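Local coordinates for protein telomeric DNA-binding factor trf1 (Schizosaccharomyces pombe, PDB 6K5S) that probably binds telomeric DNA repeats in fission yeast and pairs with a second copy of itself through its helical domain, at residues 25-28 with 29-32; 44-47 with 48-52; 55-58 with 59-63; 84-87 with 88-91. One frame throughout, in Å; residues are numbered along the deposited sequence.

Contact 1 of 4, residues 25-28 with 29-32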
ATOM      1  N   GLY A  25      17.029   7.080   5.160  1.00 21.18           N
ATOM      2  CA  GLY A  25      18.193   7.751   4.628  1.00 27.11           C
ATOM      3  C   GLY A  25      18.554   9.033   5.334  1.00 30.12           C
ATOM      4  O   GLY A  25      19.473   9.725   4.899  1.00 32.70           O
ATOM      5  N   LYS A  26      17.852   9.381   6.417  1.00 28.65           N
ATOM      6  CA  LYS A  26      18.161  10.560   7.220  1.00 28.35           C
ATOM      7  C   LYS A  26      19.471  10.344   7.971  1.00 28.45           C
ATOM      8  O   LYS A  26      20.062   9.257   7.863  1.00 30.40           O
ATOM      9  CB  LYS A  26      17.013  10.846   8.187  1.00 27.03           C
ATOM     10  CG  LYS A  26      15.772  11.370   7.504  1.00 30.84           C
ATOM     11  CD  LYS A  26      14.611  11.398   8.472  1.00 29.17           C
ATOM     12  CE  LYS A  26      13.819  12.680   8.333  1.00 29.80           C
ATOM     13  NZ  LYS A  26      12.650  12.632   9.244  1.00 35.28           N
ATOM     14  N   PRO A  27      19.977  11.342   8.709  1.00 32.75           N
ATOM     15  CA  PRO A  27      21.141  11.099   9.570  1.00 28.00           C
ATOM     16  C   PRO A  27      20.938   9.863  10.441  1.00 24.86           C
ATOM     17  O   PRO A  27      19.833   9.605  10.923  1.00 27.52           O
ATOM     18  CB  PRO A  27      21.227  12.379  10.408  1.00 27.49           C
ATOM     19  CG  PRO A  27      20.688  13.438   9.517  1.00 29.99           C
ATOM     20  CD  PRO A  27      19.661  12.782   8.613  1.00 26.26           C
ATOM     21  N   VAL A  28      22.022   9.103  10.647  1.00 24.04           N
ATOM     22  CA  VAL A  28      21.910   7.786  11.280  1.00 26.51           C
ATOM     23  C   VAL A  28      21.221   7.886  12.637  1.00 26.00           C
ATOM     24  O   VAL A  28      20.344   7.074  12.964  1.00 25.14           O
ATOM     25  CB  VAL A  28      23.290   7.108  11.387  1.00 28.97           C
ATOM     26  CG1 VAL A  28      24.342   8.048  11.997  1.00 31.91           C
ATOM     27  CG2 VAL A  28      23.187   5.840  12.216  1.00 26.83           C
ATOM     28  N   GLN A  29      21.603   8.879  13.446  1.00 27.31           N
ATOM     29  CA  GLN A  29      20.948   9.091  14.736  1.00 28.35           C
ATOM     30  C   GLN A  29      19.443   9.286  14.577  1.00 25.44           C
ATOM     31  O   GLN A  29      18.656   8.748  15.367  1.00 24.93           O
ATOM     32  CB  GLN A  29      21.595  10.291  15.441  1.00 29.50           C
ATOM     33  CG  GLN A  29      20.765  10.921  16.544  1.00 33.00           C
ATOM     34  CD  GLN A  29      20.659  10.071  17.804  1.00 40.57           C
ATOM     35  OE1 GLN A  29      20.959   8.872  17.814  1.00 46.51           O
ATOM     36  NE2 GLN A  29      20.201  10.707  18.888  1.00 44.08           N
ATOM     37  N   GLU A  30      19.029  10.011  13.542  1.00 25.98           N
ATOM     38  CA  GLU A  30      17.616  10.305  13.324  1.00 26.59           C
ATOM     39  C   GLU A  30      16.856   9.063  12.873  1.00 26.27           C
ATOM     40  O   GLU A  30      15.769   8.769  13.384  1.00 21.91           O
ATOM     41  CB  GLU A  30      17.486  11.408  12.280  1.00 28.69           C
ATOM     42  CG  GLU A  30      17.252  12.773  12.814  1.00 34.49           C
ATOM     43  CD  GLU A  30      16.485  13.609  11.814  1.00 38.41           C
ATOM     44  OE1 GLU A  30      17.042  14.632  11.355  1.00 46.40           O
ATOM     45  OE2 GLU A  30      15.330  13.234  11.485  1.00 41.06           O
ATOM     46  N   ALA A  31      17.407   8.335  11.895  1.00 22.65           N
ATOM     47  CA  ALA A  31      16.785   7.095  11.440  1.00 21.56           C
ATOM     48  C   ALA A  31      16.778   6.050  12.544  1.00 21.18           C
ATOM     49  O   ALA A  31      15.760   5.389  12.784  1.00 20.66           O
ATOM     50  CB  ALA A  31      17.516   6.557  10.205  1.00 23.52           C
ATOM     51  N   SER A  32      17.904   5.891  13.244  1.00 23.72           N
ATOM     52  CA  SER A  32      17.935   4.911  14.329  1.00 22.51           C
ATOM     53  C   SER A  32      16.884   5.230  15.377  1.00 19.37           C
ATOM     54  O   SER A  32      16.202   4.329  15.875  1.00 18.78           O
ATOM     55  CB  SER A  32      19.319   4.849  14.962  1.00 23.39           C
ATOM     56  OG  SER A  32      20.287   4.557  13.980  1.00 24.19           O
TER

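Contact 2 of 4, residues 44-47 with 48-52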
ATOM      1  N   MET A  44       5.707   5.655  15.030  1.00 14.00           N
ATOM      2  CA  MET A  44       4.415   5.037  14.761  1.00 16.52           C
ATOM      3  C   MET A  44       4.076   5.096  13.280  1.00 16.21           C
ATOM      4  O   MET A  44       3.490   4.155  12.732  1.00 16.96           O
ATOM      5  CB  MET A  44       3.306   5.745  15.556  1.00 15.84           C
ATOM      6  CG  MET A  44       3.322   5.551  17.073  1.00 23.94           C
ATOM      7  SD  MET A  44       2.008   6.580  17.813  1.00 25.57           S
ATOM      8  CE  MET A  44       0.660   6.128  16.728  1.00 21.42           C
ATOM      9  N   ALA A  45       4.389   6.218  12.627  1.00 14.73           N
ATOM     10  CA  ALA A  45       4.123   6.344  11.197  1.00 13.36           C
ATOM     11  C   ALA A  45       5.016   5.402  10.401  1.00 13.17           C
ATOM     12  O   ALA A  45       4.569   4.793   9.419  1.00 14.75           O
ATOM     13  CB  ALA A  45       4.330   7.791  10.753  1.00 13.14           C
ATOM     14  N   PHE A  46       6.275   5.254  10.820  1.00 11.06           N
ATOM     15  CA  PHE A  46       7.168   4.298  10.168  1.00 13.41           C
ATOM     16  C   PHE A  46       6.665   2.870  10.338  1.00 15.17           C
ATOM     17  O   PHE A  46       6.716   2.077   9.390  1.00 13.99           O
ATOM     18  CB  PHE A  46       8.587   4.443  10.724  1.00 13.41           C
ATOM     19  CG  PHE A  46       9.578   3.468  10.147  1.00 16.08           C
ATOM     20  CD1 PHE A  46      10.076   3.640   8.872  1.00 16.14           C
ATOM     21  CD2 PHE A  46      10.003   2.365  10.884  1.00 16.26           C
ATOM     22  CE1 PHE A  46      11.000   2.743   8.335  1.00 14.50           C
ATOM     23  CE2 PHE A  46      10.934   1.456  10.345  1.00 20.78           C
ATOM     24  CZ  PHE A  46      11.424   1.654   9.068  1.00 14.04           C
ATOM     25  N   THR A  47       6.153   2.525  11.529  1.00 12.13           N
ATOM     26  CA  THR A  47       5.659   1.164  11.747  1.00 17.61           C
ATOM     27  C   THR A  47       4.502   0.819  10.811  1.00 14.19           C
ATOM     28  O   THR A  47       4.472  -0.281  10.250  1.00 16.88           O
ATOM     29  CB  THR A  47       5.248   0.959  13.200  1.00 18.81           C
ATOM     30  OG1 THR A  47       6.419   1.024  14.015  1.00 18.20           O
ATOM     31  CG2 THR A  47       4.603  -0.414  13.374  1.00 18.82           C
ATOM     32  N   LYS A  48       3.568   1.745  10.594  1.00 12.03           N
ATOM     33  CA  LYS A  48       2.461   1.478   9.675  1.00 15.24           C
ATOM     34  C   LYS A  48       2.945   1.369   8.227  1.00 13.03           C
ATOM     35  O   LYS A  48       2.466   0.519   7.462  1.00  9.29           O
ATOM     36  CB  LYS A  48       1.395   2.560   9.810  1.00 16.01           C
ATOM     37  CG  LYS A  48       0.823   2.671  11.232  1.00 18.32           C
ATOM     38  CD  LYS A  48      -0.229   3.756  11.288  1.00 19.94           C
ATOM     39  CE  LYS A  48      -1.071   3.645  12.536  1.00 23.08           C
ATOM     40  NZ  LYS A  48      -0.267   3.938  13.740  1.00 27.41           N
ATOM     41  N   VAL A  49       3.863   2.244   7.825  1.00 10.55           N
ATOM     42  CA  VAL A  49       4.469   2.142   6.494  1.00 10.78           C
ATOM     43  C   VAL A  49       5.168   0.796   6.330  1.00 11.24           C
ATOM     44  O   VAL A  49       5.006   0.118   5.305  1.00 10.79           O
ATOM     45  CB  VAL A  49       5.434   3.316   6.256  1.00 11.38           C
ATOM     46  CG1 VAL A  49       6.281   3.066   5.027  1.00  9.01           C
ATOM     47  CG2 VAL A  49       4.623   4.609   6.100  1.00 13.46           C
ATOM     48  N   MET A  50       5.940   0.376   7.337  1.00 10.13           N
ATOM     49  CA  MET A  50       6.650  -0.903   7.222  1.00 13.23           C
ATOM     50  C   MET A  50       5.692  -2.082   7.148  1.00 14.00           C
ATOM     51  O   MET A  50       5.963  -3.064   6.442  1.00 12.90           O
ATOM     52  CB  MET A  50       7.624  -1.107   8.383  1.00 12.10           C
ATOM     53  CG  MET A  50       8.923  -0.312   8.213  1.00 18.02           C
ATOM     54  SD  MET A  50       9.921  -0.615   6.714  1.00  5.39           S
ATOM     55  CE  MET A  50       9.938  -2.406   6.661  1.00 12.50           C
ATOM     56  N   ASN A  51       4.581  -2.019   7.889  1.00 10.23           N
ATOM     57  CA  ASN A  51       3.596  -3.098   7.834  1.00 11.94           C
ATOM     58  C   ASN A  51       2.955  -3.193   6.458  1.00 14.48           C
ATOM     59  O   ASN A  51       2.709  -4.296   5.950  1.00 15.16           O
ATOM     60  CB  ASN A  51       2.520  -2.896   8.899  1.00 17.51           C
ATOM     61  CG  ASN A  51       3.023  -3.215  10.297  1.00 21.25           C
ATOM     62  OD1 ASN A  51       4.063  -3.854  10.459  1.00 21.64           O
ATOM     63  ND2 ASN A  51       2.280  -2.780  11.312  1.00 20.45           N
ATOM     64  N   MET A  52       2.661  -2.051   5.837  1.00  9.59           N
ATOM     65  CA  MET A  52       2.142  -2.107   4.474  1.00 12.30           C
ATOM     66  C   MET A  52       3.226  -2.593   3.522  1.00 10.32           C
ATOM     67  O   MET A  52       2.944  -3.373   2.605  1.00 12.65           O
ATOM     68  CB  MET A  52       1.593  -0.745   4.035  1.00  9.40           C
ATOM     69  CG  MET A  52       0.141  -0.425   4.556  1.00 15.11           C
ATOM     70  SD  MET A  52      -0.422   1.262   4.121  1.00 13.73           S
ATOM     71  CE  MET A  52       0.836   2.177   4.945  1.00 13.10           C
TER
HETATM   72  O   HOH W   1       2.112   2.308  14.488  1.00 26.51           O

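Contact 3 of 4, residues 55-58 with 59-63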
ATOM      1  N   MET A  55       3.584  -6.329   3.488  1.00 12.17           N
ATOM      2  CA  MET A  55       2.503  -6.971   2.743  1.00 18.55           C
ATOM      3  C   MET A  55       2.719  -6.855   1.240  1.00 17.12           C
ATOM      4  O   MET A  55       2.535  -7.833   0.509  1.00 14.93           O
ATOM      5  CB  MET A  55       1.138  -6.367   3.109  1.00 15.25           C
ATOM      6  CG  MET A  55       0.659  -6.589   4.547  1.00 26.38           C
ATOM      7  SD  MET A  55      -1.088  -6.113   4.614  1.00 33.83           S
ATOM      8  CE  MET A  55      -1.623  -7.113   3.217  1.00 26.25           C
ATOM      9  N   VAL A  56       3.094  -5.664   0.753  1.00 14.37           N
ATOM     10  CA  VAL A  56       3.259  -5.503  -0.692  1.00 11.94           C
ATOM     11  C   VAL A  56       4.481  -6.282  -1.171  1.00 14.10           C
ATOM     12  O   VAL A  56       4.444  -6.902  -2.237  1.00 12.78           O
ATOM     13  CB  VAL A  56       3.326  -4.014  -1.089  1.00 12.88           C
ATOM     14  CG1 VAL A  56       4.587  -3.377  -0.650  1.00 14.34           C
ATOM     15  CG2 VAL A  56       3.204  -3.850  -2.619  1.00 14.39           C
ATOM     16  N   LYS A  57       5.563  -6.291  -0.384  1.00  9.67           N
ATOM     17  CA  LYS A  57       6.774  -7.015  -0.777  1.00 13.21           C
ATOM     18  C   LYS A  57       6.473  -8.493  -0.999  1.00 13.22           C
ATOM     19  O   LYS A  57       7.006  -9.112  -1.926  1.00 14.13           O
ATOM     20  CB  LYS A  57       7.858  -6.854   0.298  1.00 12.29           C
ATOM     21  CG  LYS A  57       9.195  -7.574   0.037  1.00 13.39           C
ATOM     22  CD  LYS A  57      10.085  -7.555   1.298  1.00 14.88           C
ATOM     23  CE  LYS A  57      11.362  -8.358   1.152  1.00 17.54           C
ATOM     24  NZ  LYS A  57      11.110  -9.828   1.138  1.00 13.22           N
ATOM     25  N   ASP A  58       5.621  -9.070  -0.149  1.00 13.76           N
ATOM     26  CA  ASP A  58       5.286 -10.488  -0.275  1.00 15.43           C
ATOM     27  C   ASP A  58       4.547 -10.784  -1.574  1.00 15.16           C
ATOM     28  O   ASP A  58       4.625 -11.906  -2.088  1.00 16.23           O
ATOM     29  CB  ASP A  58       4.464 -10.926   0.927  1.00 16.64           C
ATOM     30  CG  ASP A  58       5.315 -11.151   2.150  1.00 21.39           C
ATOM     31  OD1 ASP A  58       6.565 -11.216   2.009  1.00 21.00           O
ATOM     32  OD2 ASP A  58       4.731 -11.275   3.247  1.00 27.69           O
ATOM     33  N   ILE A  59       3.849  -9.791  -2.128  1.00 12.28           N
ATOM     34  CA  ILE A  59       3.235  -9.947  -3.444  1.00 14.99           C
ATOM     35  C   ILE A  59       4.295 -10.087  -4.528  1.00 15.18           C
ATOM     36  O   ILE A  59       4.093 -10.804  -5.517  1.00 15.19           O
ATOM     37  CB  ILE A  59       2.281  -8.767  -3.716  1.00 13.26           C
ATOM     38  CG1 ILE A  59       1.005  -8.964  -2.908  1.00 14.77           C
ATOM     39  CG2 ILE A  59       1.959  -8.635  -5.203  1.00 16.83           C
ATOM     40  CD1 ILE A  59       0.425  -7.717  -2.354  1.00 18.10           C
ATOM     41  N   TYR A  60       5.443  -9.436  -4.359  1.00 12.30           N
ATOM     42  CA  TYR A  60       6.467  -9.423  -5.395  1.00 13.34           C
ATOM     43  C   TYR A  60       7.527 -10.490  -5.230  1.00 16.68           C
ATOM     44  O   TYR A  60       8.152 -10.877  -6.222  1.00 19.40           O
ATOM     45  CB  TYR A  60       7.158  -8.053  -5.439  1.00 12.74           C
ATOM     46  CG  TYR A  60       6.254  -7.030  -6.048  1.00 11.87           C
ATOM     47  CD1 TYR A  60       5.312  -6.357  -5.270  1.00 10.44           C
ATOM     48  CD2 TYR A  60       6.286  -6.792  -7.408  1.00 10.47           C
ATOM     49  CE1 TYR A  60       4.451  -5.450  -5.831  1.00  8.79           C
ATOM     50  CE2 TYR A  60       5.428  -5.878  -7.993  1.00 10.83           C
ATOM     51  CZ  TYR A  60       4.517  -5.206  -7.193  1.00 11.45           C
ATOM     52  OH  TYR A  60       3.680  -4.305  -7.778  1.00 10.34           O
ATOM     53  N   THR A  61       7.800 -10.942  -4.006  1.00 12.76           N
ATOM     54  CA  THR A  61       8.852 -11.927  -3.840  1.00 16.54           C
ATOM     55  C   THR A  61       8.568 -12.811  -2.631  1.00 17.01           C
ATOM     56  O   THR A  61       8.026 -12.358  -1.620  1.00 13.73           O
ATOM     57  CB  THR A  61      10.235 -11.258  -3.706  1.00 14.43           C
ATOM     58  OG1 THR A  61      11.249 -12.264  -3.717  1.00 17.00           O
ATOM     59  CG2 THR A  61      10.349 -10.471  -2.418  1.00 14.13           C
ATOM     60  N   GLU A  62       8.926 -14.085  -2.738  1.00 16.56           N
ATOM     61  CA  GLU A  62       8.991 -14.900  -1.535  1.00 20.06           C
ATOM     62  C   GLU A  62      10.407 -14.994  -0.976  1.00 18.61           C
ATOM     63  O   GLU A  62      10.624 -15.712  -0.003  1.00 21.23           O
ATOM     64  CB  GLU A  62       8.424 -16.304  -1.791  1.00 24.32           C
ATOM     65  CG  GLU A  62       8.548 -16.796  -3.205  1.00 30.02           C
ATOM     66  CD  GLU A  62       7.993 -18.209  -3.393  1.00 31.86           C
ATOM     67  OE1 GLU A  62       6.929 -18.537  -2.827  1.00 35.54           O
ATOM     68  OE2 GLU A  62       8.646 -19.000  -4.096  1.00 27.54           O
ATOM     69  N   GLU A  63      11.376 -14.315  -1.586  1.00 16.16           N
ATOM     70  CA  GLU A  63      12.756 -14.315  -1.123  1.00 18.32           C
ATOM     71  C   GLU A  63      13.079 -12.976  -0.447  1.00 21.18           C
ATOM     72  O   GLU A  63      12.168 -12.238  -0.030  1.00 20.26           O
ATOM     73  CB  GLU A  63      13.693 -14.619  -2.298  1.00 20.49           C
ATOM     74  CG  GLU A  63      13.221 -15.732  -3.236  1.00 27.63           C
ATOM     75  CD  GLU A  63      13.135 -17.097  -2.571  1.00 33.84           C
ATOM     76  OE1 GLU A  63      12.851 -18.097  -3.282  1.00 39.86           O
ATOM     77  OE2 GLU A  63      13.345 -17.190  -1.338  1.00 36.74           O
TER
HETATM   78  O   HOH W   2       8.638 -11.082   0.747  1.00 16.26           O

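Contact 4 of 4, residues 84-87 with 88-91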
ATOM      1  N   ARG A  84      14.213   0.573  -6.935  1.00 13.20           N
ATOM      2  CA  ARG A  84      13.970   1.362  -5.732  1.00 10.33           C
ATOM      3  C   ARG A  84      13.555   0.479  -4.569  1.00 10.93           C
ATOM      4  O   ARG A  84      14.024   0.675  -3.437  1.00  9.40           O
ATOM      5  CB  ARG A  84      12.889   2.419  -5.996  1.00 11.15           C
ATOM      6  CG  ARG A  84      13.273   3.487  -7.032  1.00 21.01           C
ATOM      7  CD  ARG A  84      13.186   4.920  -6.465  1.00 19.65           C
ATOM      8  NE  ARG A  84      13.582   5.917  -7.468  1.00 23.96           N
ATOM      9  CZ  ARG A  84      12.775   6.852  -7.952  1.00 23.11           C
ATOM     10  NH1 ARG A  84      11.520   6.938  -7.521  1.00 23.30           N
ATOM     11  NH2 ARG A  84      13.221   7.708  -8.870  1.00 25.19           N
ATOM     12  N   ALA A  85      12.656  -0.483  -4.821  1.00  8.23           N
ATOM     13  CA  ALA A  85      12.194  -1.341  -3.743  1.00  8.69           C
ATOM     14  C   ALA A  85      13.355  -2.107  -3.137  1.00  8.62           C
ATOM     15  O   ALA A  85      13.474  -2.206  -1.912  1.00  6.37           O
ATOM     16  CB  ALA A  85      11.099  -2.290  -4.252  1.00  6.47           C
ATOM     17  N   ASN A  86      14.242  -2.640  -3.986  1.00  8.01           N
ATOM     18  CA  ASN A  86      15.380  -3.397  -3.488  1.00  8.22           C
ATOM     19  C   ASN A  86      16.297  -2.542  -2.620  1.00  9.47           C
ATOM     20  O   ASN A  86      16.805  -3.023  -1.600  1.00  6.84           O
ATOM     21  CB  ASN A  86      16.137  -4.027  -4.665  1.00  9.02           C
ATOM     22  CG  ASN A  86      15.449  -5.310  -5.162  1.00  9.65           C
ATOM     23  OD1 ASN A  86      14.620  -5.886  -4.451  1.00  9.40           O
ATOM     24  ND2 ASN A  86      15.785  -5.756  -6.373  1.00 11.34           N
ATOM     25  N   LEU A  87      16.507  -1.270  -2.983  1.00  5.53           N
ATOM     26  CA  LEU A  87      17.245  -0.366  -2.102  1.00  9.86           C
ATOM     27  C   LEU A  87      16.538  -0.169  -0.769  1.00  8.71           C
ATOM     28  O   LEU A  87      17.185  -0.161   0.291  1.00  9.19           O
ATOM     29  CB  LEU A  87      17.459   0.992  -2.782  1.00 10.00           C
ATOM     30  CG  LEU A  87      18.546   0.882  -3.851  1.00 16.51           C
ATOM     31  CD1 LEU A  87      18.321   1.895  -4.958  1.00 18.59           C
ATOM     32  CD2 LEU A  87      19.904   1.059  -3.180  1.00 21.88           C
ATOM     33  N   ALA A  88      15.214   0.013  -0.798  1.00  8.81           N
ATOM     34  CA  ALA A  88      14.484   0.210   0.448  1.00  8.36           C
ATOM     35  C   ALA A  88      14.575  -1.032   1.317  1.00 11.90           C
ATOM     36  O   ALA A  88      14.751  -0.934   2.541  1.00  9.51           O
ATOM     37  CB  ALA A  88      13.025   0.579   0.157  1.00  9.48           C
ATOM     38  N   ILE A  89      14.474  -2.214   0.690  1.00 10.51           N
ATOM     39  CA  ILE A  89      14.610  -3.483   1.412  1.00 11.03           C
ATOM     40  C   ILE A  89      15.982  -3.581   2.066  1.00 10.07           C
ATOM     41  O   ILE A  89      16.105  -3.998   3.220  1.00  9.82           O
ATOM     42  CB  ILE A  89      14.367  -4.671   0.460  1.00  7.85           C
ATOM     43  CG1 ILE A  89      12.884  -4.788   0.104  1.00 10.00           C
ATOM     44  CG2 ILE A  89      14.825  -6.010   1.099  1.00 10.60           C
ATOM     45  CD1 ILE A  89      12.650  -5.737  -1.094  1.00 11.44           C
ATOM     46  N   PHE A  90      17.038  -3.235   1.321  1.00 10.02           N
ATOM     47  CA  PHE A  90      18.391  -3.352   1.857  1.00 10.09           C
ATOM     48  C   PHE A  90      18.588  -2.417   3.045  1.00 14.88           C
ATOM     49  O   PHE A  90      19.130  -2.824   4.085  1.00 13.22           O
ATOM     50  CB  PHE A  90      19.411  -3.050   0.765  1.00 12.54           C
ATOM     51  CG  PHE A  90      20.803  -3.508   1.090  1.00 15.54           C
ATOM     52  CD1 PHE A  90      21.620  -2.747   1.919  1.00 14.52           C
ATOM     53  CD2 PHE A  90      21.306  -4.690   0.549  1.00 12.46           C
ATOM     54  CE1 PHE A  90      22.910  -3.159   2.213  1.00 14.64           C
ATOM     55  CE2 PHE A  90      22.599  -5.109   0.853  1.00 12.11           C
ATOM     56  CZ  PHE A  90      23.397  -4.336   1.677  1.00 11.25           C
ATOM     57  N   LEU A  91      18.120  -1.172   2.916  1.00 11.50           N
ATOM     58  CA  LEU A  91      18.284  -0.195   3.984  1.00 15.97           C
ATOM     59  C   LEU A  91      17.451  -0.569   5.202  1.00 13.92           C
ATOM     60  O   LEU A  91      17.903  -0.405   6.345  1.00 15.60           O
ATOM     61  CB  LEU A  91      17.926   1.199   3.461  1.00 13.47           C
ATOM     62  CG  LEU A  91      18.227   2.402   4.352  1.00 19.99           C
ATOM     63  CD1 LEU A  91      19.687   2.372   4.818  1.00 21.51           C
ATOM     64  CD2 LEU A  91      17.921   3.679   3.598  1.00 23.15           C
TER

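Contact 1 of 4, residues 25-28 with 29-32
K26 and E30 carry the one charged contact here, a salt bridge between NZ and OE2 at 3.5 Å that is long for its kind. The two side chains cross obliquely, and the lysine brings its alkyl part as well as its charge: CE also lies 3.5 Å from E30 OE2. The chain of K26 bends at its third torsion (chi3 137°), which brings its end across the glutamate at the surface, where two long flexible side chains suit a solvent-facing pair.

Backbone bonds form the second group. P27 O takes the N-H of A31 at 2.9 Å, while E30 N makes a weak, bent bond to the same oxygen. This is the N-terminal turn of helix 28-36, with P27 as its N-cap; a proline is tolerated there because its missing N-H is not needed by the turn. The carboxylate of E30, in the first turn, would probably interact favourably with the positive end of the helix dipole.

The hydroxyl of S32 gives the third kind. V28 O accepts from S32 N at 2.7 Å and from S32 OG at 2.7 Å, the latter standing 43° above the carbonyl plane. With OG beside its own backbone N (chi1 -56°), the hydroxyl folds back over the preceding turn. Replacing S32 by an alanine removes OG, and V28 O would probably keep the backbone N-H of that residue but lose its second grip.

V28 CG2 lies 3.6 Å from S32 OG, a methyl resting against the hydroxyl, and V28 and S32 both reach L212 of helix 208-222 and Y95.

Contact 2 of 4, residues 44-47 with 48-52
F46 and M50, one turn apart on helix 41-60, form a Met-aromatic contact in which the two side chains run alongside each other and point the same way. M50 CG does the closest touching: it lies over one ring face, 3.6 Å from the centroid of the F46 ring, displaced toward the rim near CZ, and makes a CH-pi contact. The sulfur follows obliquely, SD standing 4.3 Å from that centroid. Bends at the second and third torsions of M50 (chi2 -58°) turn its thioether along the ring, a shape that unbranched methionine readily takes. F46 also meets I23, L24, I34 and V35, so a broad flat ring suits this buried junction of three helices. With an alanine here, a gap would probably open among I23, I34 and M50, leaving the M50 thioether free to turn.

T47 and N51 also lie side by side, with T47 CG2 3.9 Å from N51 ND2; the threonine hydroxyl bonds back to G43 O. M44 and K48 run together too, at the exposed side of the helix. Here K48 packs on I59 of the second subunit, as A45 does on G4 of that subunit. The bent end of K48 is tied back to the helix by a water that accepts from K48 NZ at 3.0 Å and donates to M44 O at 2.9 Å.

Contact 3 of 4, residues 55-58 with 59-63
K57 reaches past the end of helix 41-60 and gives a hydrogen bond from NZ to the backbone O of E63, 2.9 Å away and in the carbonyl plane. Its CG sets off opposite the backbone N (chi1 179°) and the chain stays extended until the fourth torsion, so a long lysine can span from the last helical turn to the loop. NZ also donates to a water 2.8 Å away.

The helix ends in a tightening of the backbone. K57 O accepts from two donors: T61 N, and Y60 N, which lies well above the carbonyl plane. One residue earlier, V56 O receives weak bonds from I59 N and Y60 N. T61 then leaves helical geometry and forms an ST turn, its OG1 accepting from E63 N at 3.0 Å; the same hydroxyl is bonded to F65 O. A threonine fits this point, since its methyl lies against K57, with T61 CG2 3.6 Å from K57 O, while its oxygen takes part in the turn.

Packing spreads outward from there. Y60 is held by its hydroxyl to R6 O, and the ring rests among I10, L13 and I66, an amphipathic job for which tyrosine is well made. V56 and I59 meet M52 of the second subunit, where M55 also touches its own counterpart, so this end of the helix belongs to the dimer contact. The Y60 ring presents its edge to V56 O, which lies in the ring plane: Y60 CD1 is 3.2 Å from that oxygen, and V56 CG2 meets the neighbouring Y60 CE1 at 3.8 Å.

Contact 4 of 4, residues 84-87 with 88-91
Two turns of helix 76-94, deep in the all-helical domain, bring R84, A85, N86 and L87 onto A88, I89, F90 and L91 by regular alpha-helical hydrogen bonding. I89 N bonds to A85 O at 2.8 Å and A88 N to R84 O at 3.0 Å; F90 N and L91 N reach N86 O and L87 O in the same way, with the N-H of L91 within 15° of straight.

The side chains are set round the helix to serve its different neighbours. I89 lays its CG1 3.3 Å from A85 O, against the carbonyl oxygen of the preceding turn, and its CD1 runs alongside the amide of N86, 3.9 Å from N86 OD1. CG1 stands beside the backbone N of I89 (chi1 -73°), which carries CD1 back along the preceding turn toward that amide. The isoleucine is wide enough to meet F53 and K57 of helix 41-60 as well. N86 is a polar residue in a buried place, and its amide is satisfied: ND2 donates to I66 O, and OD1 is also hydrogen-bonded.

On another side the residues are small. A85 and A88 have only methyl groups, which allow helix 10-24 to come close, with A85 on L13 and S17 and A88 on L21. F90 is large and aromatic instead. Its CB touches N86 O at 3.5 Å, while its ring projects to helix 102-113 and meets F113 edge-to-face. R84, an exposed residue of this helix, makes a weak hydrogen bond from NH1 to N18 OD1. Small, branched and aromatic residues, each matched to a different neighbour, are as expected for a central helix in the all-helical domain of this telomere repeat binding factor (TRF) family member.

Contact 4 is the core of the set, its centre about 7 Å from the centre of the chain, whereas contact 1 is a surface turn at the start of helix 28-36. Contacts 2 and 3 occupy successive parts of helix 41-60, both partly buried and both touching the second subunit. Chemistry follows place: contact 1 relies on charge and capping, contact 2 on a sulfur-aromatic pair with a water at its outer side, contact 3 on polar bonds that close a helix end, and contact 4 on main-chain helix bonds, with apolar side chains turned to other helices and one buried amide. Contact 4 touches contact 1, G25 N meeting L91 CD2 at 3.8 Å, and contact 3, K57 CE meeting I89 CD1 at 3.7 Å.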